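PDB 4MYM: Glyoxalase/bleomycin resistance protein/dioxygenase, which probably acts as a metal-dependent enzyme or a drug-binding resistance protein of the vicinal oxygen chelate superfamily, its substrate being unknown. Local coordinates for residues A102-S107 with E150-L155; V109-A114 with N135-Y140; T49-Y54 with R121-Y126; S95-M100 with G146-Y151. One frame throughout, in Å; residues are numbered along the deposited sequence.

Contact 1 (A102-S107 with E150-L155)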
loop_
_atom_site.group_PDB
_atom_site.type_symbol
_atom_site.label_atom_id
_atom_site.label_comp_id
_atom_site.label_asym_id
_atom_site.label_seq_id
_atom_site.Cartn_x
_atom_site.Cartn_y
_atom_site.Cartn_z
ATOM N N ALA A 102 2.868 1.328 6.541
ATOM C CA ALA A 102 3.725 1.106 7.710
ATOM C C ALA A 102 5.207 0.962 7.353
ATOM O O ALA A 102 5.580 0.338 6.346
ATOM C CB ALA A 102 3.253 -0.093 8.508
ATOM N N VAL A 103 6.028 1.557 8.215
ATOM C CA VAL A 103 7.457 1.645 8.057
ATOM C C VAL A 103 8.089 1.073 9.321
ATOM O O VAL A 103 7.975 1.664 10.383
ATOM C CB VAL A 103 7.868 3.120 7.882
ATOM C CG1 VAL A 103 9.377 3.269 7.818
ATOM C CG2 VAL A 103 7.193 3.734 6.663
ATOM N N GLU A 104 8.736 -0.085 9.223
ATOM C CA GLU A 104 9.313 -0.685 10.397
ATOM C C GLU A 104 10.689 -0.059 10.606
ATOM O O GLU A 104 11.488 -0.037 9.689
ATOM C CB GLU A 104 9.477 -2.192 10.256
ATOM C CG GLU A 104 10.078 -2.797 11.523
ATOM C CD GLU A 104 10.150 -4.309 11.526
ATOM O OE1 GLU A 104 9.599 -4.966 10.606
ATOM O OE2 GLU A 104 10.778 -4.839 12.470
ATOM N N LEU A 105 10.950 0.438 11.813
ATOM C CA LEU A 105 12.292 0.902 12.185
ATOM C C LEU A 105 13.000 -0.147 13.053
ATOM O O LEU A 105 12.380 -1.097 13.521
ATOM C CB LEU A 105 12.203 2.243 12.904
ATOM C CG LEU A 105 11.556 3.405 12.137
ATOM C CD1 LEU A 105 11.820 4.710 12.856
ATOM C CD2 LEU A 105 12.042 3.510 10.692
ATOM N N SER A 106 14.299 0.044 13.271
ATOM C CA SER A 106 15.137 -0.974 13.892
ATOM C C SER A 106 15.218 -0.931 15.414
ATOM O O SER A 106 15.783 -1.837 16.002
ATOM C CB SER A 106 16.554 -0.894 13.324
ATOM O OG SER A 106 16.510 -1.028 11.922
ATOM N N SER A 107 14.683 0.108 16.052
ATOM C CA SER A 107 14.640 0.145 17.512
ATOM C C SER A 107 13.614 1.162 18.002
ATOM O O SER A 107 13.366 2.145 17.317
ATOM C CB SER A 107 16.015 0.506 18.092
ATOM O OG SER A 107 16.071 1.879 18.441
ATOM N N GLU A 150 2.275 4.707 9.755
ATOM C CA GLU A 150 2.737 4.193 11.015
ATOM C C GLU A 150 4.241 3.953 10.883
ATOM O O GLU A 150 4.690 3.354 9.910
ATOM C CB GLU A 150 2.049 2.887 11.346
ATOM C CG GLU A 150 2.545 2.232 12.640
ATOM C CD GLU A 150 2.143 0.790 12.773
ATOM O OE1 GLU A 150 2.469 -0.012 11.867
ATOM O OE2 GLU A 150 1.533 0.429 13.793
ATOM N N TYR A 151 5.014 4.478 11.827
ATOM C CA TYR A 151 6.397 4.053 12.015
ATOM C C TYR A 151 6.346 3.244 13.294
ATOM O O TYR A 151 5.742 3.676 14.284
ATOM C CB TYR A 151 7.356 5.238 12.173
ATOM C CG TYR A 151 7.711 6.027 10.936
ATOM C CD1 TYR A 151 6.812 6.204 9.884
ATOM C CD2 TYR A 151 8.947 6.662 10.838
ATOM C CE1 TYR A 151 7.147 6.943 8.767
ATOM C CE2 TYR A 151 9.279 7.413 9.727
ATOM C CZ TYR A 151 8.376 7.545 8.690
ATOM O OH TYR A 151 8.707 8.309 7.594
ATOM N N PHE A 152 6.920 2.046 13.281
ATOM C CA PHE A 152 6.860 1.165 14.430
ATOM C C PHE A 152 8.194 0.448 14.601
ATOM O O PHE A 152 8.940 0.275 13.632
ATOM C CB PHE A 152 5.713 0.152 14.347
ATOM C CG PHE A 152 5.918 -0.957 13.337
ATOM C CD1 PHE A 152 5.673 -0.745 11.982
ATOM C CD2 PHE A 152 6.322 -2.216 13.743
ATOM C CE1 PHE A 152 5.864 -1.760 11.051
ATOM C CE2 PHE A 152 6.519 -3.229 12.810
ATOM C CZ PHE A 152 6.277 -3.005 11.474
ATOM N N ALA A 153 8.478 0.077 15.844
ATOM C CA ALA A 153 9.615 -0.781 16.168
ATOM C C ALA A 153 9.245 -1.701 17.330
ATOM O O ALA A 153 8.551 -1.299 18.274
ATOM C CB ALA A 153 10.837 0.057 16.478
ATOM N N TRP A 154 9.686 -2.953 17.233
ATOM C CA TRP A 154 9.315 -3.972 18.196
ATOM C C TRP A 154 10.040 -3.737 19.519
ATOM O O TRP A 154 11.213 -3.399 19.529
ATOM C CB TRP A 154 9.663 -5.374 17.684
ATOM C CG TRP A 154 8.882 -5.780 16.483
ATOM C CD1 TRP A 154 9.380 -6.127 15.273
ATOM C CD2 TRP A 154 7.459 -5.868 16.378
ATOM N NE1 TRP A 154 8.359 -6.422 14.413
ATOM C CE2 TRP A 154 7.167 -6.267 15.065
ATOM C CE3 TRP A 154 6.405 -5.630 17.261
ATOM C CZ2 TRP A 154 5.860 -6.447 14.610
ATOM C CZ3 TRP A 154 5.107 -5.805 16.812
ATOM C CH2 TRP A 154 4.848 -6.214 15.495
ATOM N N LEU A 155 9.316 -3.904 20.613
ATOM C CA LEU A 155 9.902 -3.903 21.950
ATOM C C LEU A 155 10.537 -5.269 22.189
ATOM O O LEU A 155 10.420 -6.170 21.347
ATOM C CB LEU A 155 8.822 -3.625 22.997
ATOM C CG LEU A 155 8.067 -2.299 22.851
ATOM C CD1 LEU A 155 6.953 -2.212 23.881
ATOM C CD2 LEU A 155 9.008 -1.110 22.980
HETATM O O HOH W 1 11.407 -3.345 14.740
HETATM O O HOH W 2 8.188 -7.074 11.546
#
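Two first torsions bring Glu-104 and Phe-152 together: the glutamate runs straight out with CG anti to its backbone N (chi1 -179°), while the phenylalanine sets its CG between backbone N and carbonyl carbon (chi1 72°) and swings its ring back over the partner strand. CA of Glu-104 then sits over one face of that ring, a CH-pi contact, and CB of Glu-104 comes within 3.5 Å of Phe-152 CZ. CG still lies over the ring; the carboxylate passes beyond its rim, the two planes 29° apart. The carboxylate is tied to Trp-154 through two waters, one at the indole and one at the backbone N. The first accepts from Trp-154 NE1 and donates a hydrogen bond to Glu-104 OE1; the other links Glu-104 OE2, Leu-105 O and Trp-154 N, so that water completes the pairing where the strands diverge.

The case illustrates how parallel strands combine a regular backbone with unlike faces. Val-103 N donates to Glu-150 O (2.8 Å), Phe-152 N to Val-103 O (3.1 Å), and Leu-105 N to Phe-152 O (2.7 Å). On the face opposite Phe-152, Val-103 CB lies above the Tyr-151 ring, 3.8 Å from CD1 of Tyr-151, and Leu-105 CD1 meets Tyr-151 CD2 at 4.0 Å.

That apolar face is covered by helix 108-120, where Leu-118 packs on Tyr-151. Strand 147-154 is flanked by strand 136-142, whereas strand 99-104, outermost in its own chain, continues the sheet through antiparallel pairing with the second subunit.

Contact 2 (V109-A114 with N135-Y140); sequences VEIDTA and NARCIY
The helix carrying Ile-111 and Asp-112 runs almost along the strand carrying Arg-137 and Ile-139, the axes of 109-114 and 136-140 passing 8.2 Å apart at 15°. This is the helix-on-sheet layer of the beta-alpha-beta-beta-beta fold of vicinal oxygen chelate proteins: strand 99-104 leads into helix 108-120, which lies along one face of the sheet before the chain returns through strands 130-132, 136-142 and 147-154.

Two kinds of chemistry share the interface, a worked example of how a helix is seated on a sheet. In the buried part Ile-111 points at the strand. Its CG2 branch meets Ile-139 CG2 at 3.7 Å and also touches the aliphatic stem of Arg-137, whose CG is 4.0 Å from Ile-111 CG2. The CG1 branch rests on the strand backbone, 3.5 Å from Arg-137 O. Tyr-151 and Phe-125 close in around the same apolar patch.

Toward the surface the link becomes ionic. Arg-137 is extended from chi1 (179°) to NE, and its stem passes Ile-111 to deliver the guanidinium to Asp-112. Both charged groups are nearly coplanar, 14° apart, in a side-on, two-nitrogen grip that should fix the rotation of each. Asp-131 forms a second salt bridge with NH1, so the arginine also ties in strand 130-132. Within the grip, Arg-137 NE reaches Asp-112 OD1 at 2.7 Å, while the straighter NH2 bond of Arg-137 uses the syn lone pair of Asp-112 OD2 at 2.9 Å.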
loop_
_atom_site.group_PDB
_atom_site.type_symbol
_atom_site.label_atom_id
_atom_site.label_comp_id
_atom_site.label_asym_id
_atom_site.label_seq_id
_atom_site.Cartn_x
_atom_site.Cartn_y
_atom_site.Cartn_z
ATOM N N VAL A 109 13.884 3.429 20.213
ATOM C CA VAL A 109 14.457 4.730 20.430
ATOM C C VAL A 109 14.563 5.520 19.117
ATOM O O VAL A 109 14.479 6.752 19.111
ATOM C CB VAL A 109 15.790 4.570 21.209
ATOM C CG1 VAL A 109 16.916 5.330 20.561
ATOM C CG2 VAL A 109 15.578 4.972 22.661
ATOM N N GLU A 110 14.712 4.807 18.002
ATOM C CA GLU A 110 14.676 5.438 16.696
ATOM C C GLU A 110 13.302 6.070 16.365
ATOM O O GLU A 110 13.229 7.064 15.590
ATOM C CB GLU A 110 15.075 4.443 15.581
ATOM C CG GLU A 110 15.361 5.146 14.258
ATOM C CD GLU A 110 15.759 4.192 13.136
ATOM O OE1 GLU A 110 15.999 2.996 13.400
ATOM O OE2 GLU A 110 15.841 4.670 11.988
ATOM N N ILE A 111 12.246 5.502 16.934
ATOM C CA ILE A 111 10.881 6.052 16.788
ATOM C C ILE A 111 10.832 7.500 17.310
ATOM O O ILE A 111 10.401 8.410 16.606
ATOM C CB ILE A 111 9.837 5.159 17.497
ATOM C CG1 ILE A 111 9.785 3.774 16.851
ATOM C CG2 ILE A 111 8.446 5.800 17.498
ATOM C CD1 ILE A 111 9.286 3.738 15.408
ATOM N N ASP A 112 11.355 7.726 18.509
ATOM C CA ASP A 112 11.336 9.071 19.087
ATOM C C ASP A 112 12.168 10.045 18.271
ATOM O O ASP A 112 11.793 11.192 18.123
ATOM C CB ASP A 112 11.791 9.044 20.546
ATOM C CG ASP A 112 10.898 8.185 21.415
ATOM O OD1 ASP A 112 10.974 6.945 21.315
ATOM O OD2 ASP A 112 10.107 8.740 22.215
ATOM N N THR A 113 13.294 9.587 17.718
ATOM C CA THR A 113 14.104 10.416 16.841
ATOM C C THR A 113 13.365 10.783 15.562
ATOM O O THR A 113 13.370 11.943 15.128
ATOM C CB THR A 113 15.428 9.694 16.452
ATOM O OG1 THR A 113 16.221 9.510 17.625
ATOM C CG2 THR A 113 16.212 10.515 15.492
ATOM N N ALA A 114 12.752 9.793 14.930
ATOM C CA ALA A 114 11.983 10.051 13.704
ATOM C C ALA A 114 10.841 11.045 13.972
ATOM O O ALA A 114 10.609 11.957 13.183
ATOM C CB ALA A 114 11.435 8.744 13.144
ATOM N N ASN A 135 3.151 -4.893 21.529
ATOM C CA ASN A 135 4.602 -5.006 21.751
ATOM C C ASN A 135 5.465 -4.198 20.773
ATOM O O ASN A 135 6.600 -4.595 20.424
ATOM C CB ASN A 135 5.037 -6.488 21.785
ATOM C CG ASN A 135 6.290 -6.700 22.619
ATOM O OD1 ASN A 135 7.272 -7.337 22.189
ATOM N ND2 ASN A 135 6.280 -6.131 23.797
ATOM N N ALA A 136 4.935 -3.039 20.380
ATOM C CA ALA A 136 5.642 -2.093 19.524
ATOM C C ALA A 136 5.527 -0.684 20.052
ATOM O O ALA A 136 4.527 -0.325 20.689
ATOM C CB ALA A 136 5.106 -2.160 18.096
ATOM N N ARG A 137 6.556 0.120 19.770
ATOM C CA ARG A 137 6.527 1.538 19.993
ATOM C C ARG A 137 6.216 2.178 18.641
ATOM O O ARG A 137 6.929 1.930 17.659
ATOM C CB ARG A 137 7.867 2.024 20.554
ATOM C CG ARG A 137 7.938 3.518 20.800
ATOM C CD ARG A 137 9.100 3.875 21.722
ATOM N NE ARG A 137 9.042 5.246 22.207
ATOM C CZ ARG A 137 8.380 5.654 23.294
ATOM N NH1 ARG A 137 7.674 4.810 24.027
ATOM N NH2 ARG A 137 8.420 6.938 23.649
ATOM N N CYS A 138 5.136 2.962 18.594
ATOM C CA CYS A 138 4.572 3.465 17.336
ATOM C C CYS A 138 4.263 4.937 17.329
ATOM O O CYS A 138 3.976 5.540 18.378
ATOM C CB CYS A 138 3.265 2.740 17.008
ATOM S SG CYS A 138 3.385 0.959 17.066
ATOM N N ILE A 139 4.299 5.506 16.125
ATOM C CA ILE A 139 3.771 6.834 15.877
ATOM C C ILE A 139 2.901 6.782 14.618
ATOM O O ILE A 139 3.158 5.992 13.696
ATOM C CB ILE A 139 4.876 7.897 15.742
ATOM C CG1 ILE A 139 5.921 7.489 14.693
ATOM C CG2 ILE A 139 5.527 8.116 17.115
ATOM C CD1 ILE A 139 7.081 8.453 14.565
ATOM N N TYR A 140 1.856 7.602 14.609
ATOM C CA TYR A 140 0.879 7.629 13.506
ATOM C C TYR A 140 0.661 9.068 13.017
ATOM O O TYR A 140 0.612 9.992 13.831
ATOM C CB TYR A 140 -0.435 7.023 13.986
ATOM C CG TYR A 140 -0.315 5.594 14.439
ATOM C CD1 TYR A 140 -0.358 4.554 13.524
ATOM C CD2 TYR A 140 -0.156 5.276 15.783
ATOM C CE1 TYR A 140 -0.247 3.239 13.932
ATOM C CE2 TYR A 140 -0.048 3.969 16.202
ATOM C CZ TYR A 140 -0.079 2.957 15.274
ATOM O OH TYR A 140 0.050 1.669 15.686
#

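Contact 3 (T49-Y54 with R121-Y126); sequences TTKLGY and RGIEFY
A helix end meets a turn here: Lys-51 and Leu-52, where helix 41-51 finishes, pack against Arg-121 and Ile-123, where the chain leaves helix 108-120. The two ends differ: helix 41-51 finishes in a wider pi-type turn, with Gly-53 at positive phi, whereas Gly-122 forms a Schellman motif after helix 108-120.

Polar and apolar links lie next to each other. The single hydrogen bond across the contact runs from Arg-121 NH1 to Lys-51 O, 3.1 Å long and somewhat bent at the hydrogen (142°). The donor approaches close to the line of the C=O bond, although the oxygen lies 24° out of the guanidinium plane. A bend at chi3 (-149°) helps turn the arginine tip toward this carbonyl, and the side chain also packs on Val-26 of the second subunit.

Deeper in, Ile-123 extends its CD1 methyl to Lys-51 CB, 3.8 Å away, and to Leu-52 CD2 at 4.2 Å. The isoleucine and leucine side chains cross at about a right angle, and Leu-118 and Phe-47 touch both of them, drawing this pair into the core.

Chemically, the bond places a guanidinium at a carbonyl in the last turn of helix 41-51, the C-terminal end and so the negative pole of the helix dipole; the cation is therefore probably favoured there, in addition to satisfying the carbonyl oxygen.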
loop_
_atom_site.group_PDB
_atom_site.type_symbol
_atom_site.label_atom_id
_atom_site.label_comp_id
_atom_site.label_asym_id
_atom_site.label_seq_id
_atom_site.Cartn_x
_atom_site.Cartn_y
_atom_site.Cartn_z
ATOM N N THR A 49 7.437 14.537 -1.163
ATOM C CA THR A 49 8.789 14.989 -1.484
ATOM C C THR A 49 9.413 15.786 -0.334
ATOM O O THR A 49 10.456 15.404 0.191
ATOM C CB THR A 49 8.825 15.843 -2.765
ATOM O OG1 THR A 49 7.898 16.932 -2.657
ATOM C CG2 THR A 49 8.457 14.996 -3.974
ATOM N N THR A 50 8.774 16.878 0.071
ATOM C CA THR A 50 9.403 17.780 1.056
ATOM C C THR A 50 9.339 17.259 2.494
ATOM O O THR A 50 10.280 17.462 3.260
ATOM C CB THR A 50 8.807 19.194 1.007
ATOM O OG1 THR A 50 7.486 19.164 1.543
ATOM C CG2 THR A 50 8.783 19.721 -0.427
ATOM N N LYS A 51 8.253 16.579 2.864
ATOM C CA LYS A 51 8.096 16.098 4.243
ATOM C C LYS A 51 8.702 14.728 4.460
ATOM O O LYS A 51 9.325 14.488 5.497
ATOM C CB LYS A 51 6.632 16.046 4.665
ATOM C CG LYS A 51 5.840 17.313 4.412
ATOM C CD LYS A 51 6.309 18.453 5.274
ATOM C CE LYS A 51 5.376 19.655 5.168
ATOM N NZ LYS A 51 3.983 19.306 5.541
ATOM N N LEU A 52 8.505 13.811 3.508
ATOM C CA LEU A 52 8.985 12.439 3.683
ATOM C C LEU A 52 10.203 12.045 2.840
ATOM O O LEU A 52 10.693 10.933 2.989
ATOM C CB LEU A 52 7.847 11.440 3.433
ATOM C CG LEU A 52 6.606 11.605 4.300
ATOM C CD1 LEU A 52 5.619 10.490 4.009
ATOM C CD2 LEU A 52 7.003 11.623 5.779
ATOM N N GLY A 53 10.672 12.933 1.964
ATOM C CA GLY A 53 11.930 12.731 1.237
ATOM C C GLY A 53 11.880 11.831 0.020
ATOM O O GLY A 53 12.917 11.309 -0.410
ATOM N N TYR A 54 10.687 11.644 -0.546
ATOM C CA TYR A 54 10.559 10.868 -1.774
ATOM C C TYR A 54 11.060 11.700 -2.943
ATOM O O TYR A 54 11.042 12.940 -2.895
ATOM C CB TYR A 54 9.101 10.400 -1.982
ATOM C CG TYR A 54 8.726 9.198 -1.137
ATOM C CD1 TYR A 54 8.170 9.356 0.131
ATOM C CD2 TYR A 54 8.927 7.897 -1.599
ATOM C CE1 TYR A 54 7.839 8.264 0.911
ATOM C CE2 TYR A 54 8.590 6.811 -0.825
ATOM C CZ TYR A 54 8.047 6.999 0.432
ATOM O OH TYR A 54 7.715 5.913 1.212
ATOM N N ARG A 121 9.425 19.025 10.450
ATOM C CA ARG A 121 9.096 19.308 9.053
ATOM C C ARG A 121 7.614 19.573 8.826
ATOM O O ARG A 121 7.197 19.751 7.689
ATOM C CB ARG A 121 9.549 18.162 8.141
ATOM C CG ARG A 121 11.049 17.938 8.130
ATOM C CD ARG A 121 11.473 16.981 7.017
ATOM N NE ARG A 121 12.666 16.223 7.410
ATOM C CZ ARG A 121 12.724 14.905 7.623
ATOM N NH1 ARG A 121 11.656 14.120 7.451
ATOM N NH2 ARG A 121 13.881 14.351 7.990
ATOM N N GLY A 122 6.814 19.590 9.887
ATOM C CA GLY A 122 5.394 19.894 9.755
ATOM C C GLY A 122 4.470 18.690 9.694
ATOM O O GLY A 122 3.285 18.856 9.415
ATOM N N ILE A 123 4.991 17.486 9.952
ATOM C CA ILE A 123 4.141 16.306 10.076
ATOM C C ILE A 123 3.375 16.420 11.389
ATOM O O ILE A 123 3.951 16.773 12.420
ATOM C CB ILE A 123 4.952 14.994 10.055
ATOM C CG1 ILE A 123 5.598 14.775 8.683
ATOM C CG2 ILE A 123 4.082 13.795 10.407
ATOM C CD1 ILE A 123 4.625 14.541 7.538
ATOM N N GLU A 124 2.077 16.138 11.330
ATOM C CA GLU A 124 1.190 16.222 12.492
ATOM C C GLU A 124 0.825 14.832 12.927
ATOM O O GLU A 124 0.252 14.069 12.156
ATOM C CB GLU A 124 -0.082 16.991 12.134
ATOM C CG GLU A 124 0.191 18.397 11.648
ATOM C CD GLU A 124 -1.074 19.200 11.392
ATOM O OE1 GLU A 124 -2.179 18.682 11.651
ATOM O OE2 GLU A 124 -0.955 20.367 10.959
ATOM N N PHE A 125 1.139 14.497 14.169
ATOM C CA PHE A 125 0.940 13.156 14.658
ATOM C C PHE A 125 -0.327 13.054 15.483
ATOM O O PHE A 125 -0.716 14.013 16.157
ATOM C CB PHE A 125 2.135 12.749 15.507
ATOM C CG PHE A 125 3.371 12.506 14.710
ATOM C CD1 PHE A 125 4.257 13.536 14.437
ATOM C CD2 PHE A 125 3.638 11.234 14.213
ATOM C CE1 PHE A 125 5.393 13.304 13.677
ATOM C CE2 PHE A 125 4.779 10.997 13.471
ATOM C CZ PHE A 125 5.654 12.027 13.204
ATOM N N TYR A 126 -0.958 11.886 15.456
ATOM C CA TYR A 126 -2.136 11.668 16.296
ATOM C C TYR A 126 -1.819 11.632 17.790
ATOM O O TYR A 126 -2.681 11.939 18.606
ATOM C CB TYR A 126 -2.837 10.387 15.898
ATOM C CG TYR A 126 -3.473 10.476 14.534
ATOM C CD1 TYR A 126 -4.695 11.132 14.358
ATOM C CD2 TYR A 126 -2.861 9.921 13.421
ATOM C CE1 TYR A 126 -5.294 11.217 13.116
ATOM C CE2 TYR A 126 -3.456 9.990 12.170
ATOM C CZ TYR A 126 -4.683 10.633 12.029
ATOM O OH TYR A 126 -5.293 10.721 10.800
#

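Contact 4 (S95-M100 with G146-Y151)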
loop_
_atom_site.group_PDB
_atom_site.type_symbol
_atom_site.label_atom_id
_atom_site.label_comp_id
_atom_site.label_asym_id
_atom_site.label_seq_id
_atom_site.Cartn_x
_atom_site.Cartn_y
_atom_site.Cartn_z
ATOM N N SER A 95 -14.053 10.661 4.728
ATOM C CA SER A 95 -14.495 11.136 6.047
ATOM C C SER A 95 -13.665 10.553 7.197
ATOM O O SER A 95 -13.807 10.977 8.345
ATOM C CB SER A 95 -15.966 10.780 6.268
ATOM O OG SER A 95 -16.128 9.377 6.342
ATOM N N GLY A 96 -12.815 9.572 6.891
ATOM C CA GLY A 96 -11.879 9.029 7.867
ATOM C C GLY A 96 -10.711 8.381 7.137
ATOM O O GLY A 96 -10.628 8.446 5.909
ATOM N N ARG A 97 -9.807 7.759 7.884
ATOM C CA ARG A 97 -8.631 7.147 7.269
ATOM C C ARG A 97 -9.003 5.834 6.580
ATOM O O ARG A 97 -9.747 4.996 7.131
ATOM C CB ARG A 97 -7.527 6.905 8.305
ATOM C CG ARG A 97 -6.972 8.164 8.961
ATOM C CD ARG A 97 -6.247 9.075 7.993
ATOM N NE ARG A 97 -7.135 10.069 7.401
ATOM C CZ ARG A 97 -6.787 10.950 6.474
ATOM N NH1 ARG A 97 -5.559 10.976 5.969
ATOM N NH2 ARG A 97 -7.695 11.810 6.031
ATOM N N THR A 98 -8.436 5.640 5.389
ATOM C CA THR A 98 -8.837 4.539 4.508
ATOM C C THR A 98 -7.846 3.382 4.334
ATOM O O THR A 98 -8.247 2.307 3.926
ATOM C CB THR A 98 -9.144 5.091 3.114
ATOM O OG1 THR A 98 -7.969 5.672 2.562
ATOM C CG2 THR A 98 -10.225 6.143 3.188
ATOM N N VAL A 99 -6.573 3.603 4.648
ATOM C CA VAL A 99 -5.519 2.611 4.461
ATOM C C VAL A 99 -4.311 3.035 5.293
ATOM O O VAL A 99 -4.144 4.234 5.560
ATOM C CB VAL A 99 -5.124 2.497 2.970
ATOM C CG1 VAL A 99 -4.604 3.832 2.425
ATOM C CG2 VAL A 99 -4.118 1.365 2.768
HETATM N N MSE A 100 -3.490 2.074 5.704
HETATM C CA MSE A 100 -2.307 2.372 6.518
HETATM C C MSE A 100 -1.046 1.948 5.813
HETATM O O MSE A 100 -0.944 0.822 5.336
HETATM C CB MSE A 100 -2.393 1.694 7.886
HETATM C CG MSE A 100 -1.274 2.184 8.816
HETATM SE SE MSE A 100 -1.457 1.280 10.559
HETATM C CE MSE A 100 -0.422 -0.358 10.192
ATOM N N GLY A 146 -5.968 10.369 2.197
ATOM C CA GLY A 146 -6.810 9.531 3.036
ATOM C C GLY A 146 -6.066 8.480 3.827
ATOM O O GLY A 146 -6.640 7.829 4.684
ATOM N N GLU A 147 -4.790 8.275 3.529
ATOM C CA GLU A 147 -4.030 7.269 4.238
ATOM C C GLU A 147 -3.514 7.846 5.552
ATOM O O GLU A 147 -3.427 9.076 5.724
ATOM C CB GLU A 147 -2.848 6.773 3.393
ATOM C CG GLU A 147 -1.561 7.582 3.501
ATOM C CD GLU A 147 -1.574 8.902 2.744
ATOM O OE1 GLU A 147 -2.647 9.380 2.309
ATOM O OE2 GLU A 147 -0.474 9.469 2.576
ATOM N N PHE A 148 -3.153 6.945 6.453
ATOM C CA PHE A 148 -2.230 7.294 7.526
ATOM C C PHE A 148 -1.000 6.414 7.481
ATOM O O PHE A 148 -1.022 5.313 6.918
ATOM C CB PHE A 148 -2.884 7.273 8.915
ATOM C CG PHE A 148 -3.337 5.925 9.410
ATOM C CD1 PHE A 148 -4.417 5.256 8.829
ATOM C CD2 PHE A 148 -2.752 5.362 10.536
ATOM C CE1 PHE A 148 -4.857 4.040 9.337
ATOM C CE2 PHE A 148 -3.178 4.148 11.035
ATOM C CZ PHE A 148 -4.241 3.491 10.450
ATOM N N TRP A 149 0.055 6.932 8.090
ATOM C CA TRP A 149 1.359 6.282 8.190
ATOM C C TRP A 149 1.642 5.865 9.620
ATOM O O TRP A 149 1.272 6.566 10.577
ATOM C CB TRP A 149 2.448 7.246 7.735
ATOM C CG TRP A 149 2.418 7.566 6.258
ATOM C CD1 TRP A 149 1.488 8.317 5.592
ATOM C CD2 TRP A 149 3.378 7.163 5.276
ATOM N NE1 TRP A 149 1.804 8.394 4.253
ATOM C CE2 TRP A 149 2.957 7.692 4.031
ATOM C CE3 TRP A 149 4.552 6.399 5.325
ATOM C CZ2 TRP A 149 3.677 7.479 2.842
ATOM C CZ3 TRP A 149 5.254 6.184 4.159
ATOM C CH2 TRP A 149 4.814 6.722 2.929
ATOM N N GLU A 150 2.275 4.707 9.755
ATOM C CA GLU A 150 2.737 4.193 11.015
ATOM C C GLU A 150 4.241 3.953 10.883
ATOM O O GLU A 150 4.690 3.354 9.910
ATOM C CB GLU A 150 2.049 2.887 11.346
ATOM C CG GLU A 150 2.545 2.232 12.640
ATOM C CD GLU A 150 2.143 0.790 12.773
ATOM O OE1 GLU A 150 2.469 -0.012 11.867
ATOM O OE2 GLU A 150 1.533 0.429 13.793
ATOM N N TYR A 151 5.014 4.478 11.827
ATOM C CA TYR A 151 6.397 4.053 12.015
ATOM C C TYR A 151 6.346 3.244 13.294
ATOM O O TYR A 151 5.742 3.676 14.284
ATOM C CB TYR A 151 7.356 5.238 12.173
ATOM C CG TYR A 151 7.711 6.027 10.936
ATOM C CD1 TYR A 151 6.812 6.204 9.884
ATOM C CD2 TYR A 151 8.947 6.662 10.838
ATOM C CE1 TYR A 151 7.147 6.943 8.767
ATOM C CE2 TYR A 151 9.279 7.413 9.727
ATOM C CZ TYR A 151 8.376 7.545 8.690
ATOM O OH TYR A 151 8.707 8.309 7.594
HETATM O O HOH W 3 -6.481 12.878 3.478
#
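Met-100, present as selenomethionine, and Phe-148 make the dense part of this contact. The Met-100 chain leaves its CA trans to N (chi1 -171°) and is laid over the Phe-148 ring: its CG stands above one face, 3.7 Å from the ring centroid, in a CH-pi contact. The selenium follows at a slant, 3.4 Å from Phe-148 CE2, giving a Met-aromatic pair. Beyond it the terminal methyl CE turns to Glu-150, 3.4 Å from OE1, on the side where that carboxylate binds a buffer molecule. Beneath the side chains Phe-148 N donates to Val-99 O at 3.0 Å.

The principle at work is parallel beta pairing that frays at its start. Strands 99-104 and 147-154 are neighbours in a mixed sheet, and Val-99 and Met-100 also pair antiparallel with a strand of the second subunit, carrying the sheet across the dimer.

Ahead of the regular part the pairing loosens, and a water enters beside the partly exposed Arg-97. Thr-98 N still reaches Gly-146 O (2.9 Å), but Arg-97 folds back through bends at chi2 and chi3 to spread its guanidinium over that same carbonyl. Its NH1 donates to Glu-147 O at 2.9 Å from well above the carbonyl plane, 47° out of it, and also bonds Gly-143 O. The water accepts from both Arg-97 NH2 (3.0 Å) and Gly-146 N (2.9 Å).

Contacts 1 and 4 are successive lengths of one parallel pair, strands 99-104 and 147-154, and both lie at the subunit interface; they are mostly buried, with aromatic rings covered by aliphatic chains and bridging waters toward their ends. Contact 2 lays helix 108-120 on strand 136-142 of the same sheet, trading backbone bonds for isoleucine packing and an outer salt bridge. Tyr-140 OH in it meets Glu-150 OE2 of contacts 1 and 4 at 2.7 Å. Contact 3 is nearer the surface and joins helix ends rather than strands, with one cationic hydrogen bond; it too meets the second subunit, through Arg-121, and through Leu-52 it touches Trp-149 and Tyr-151 of the sheet.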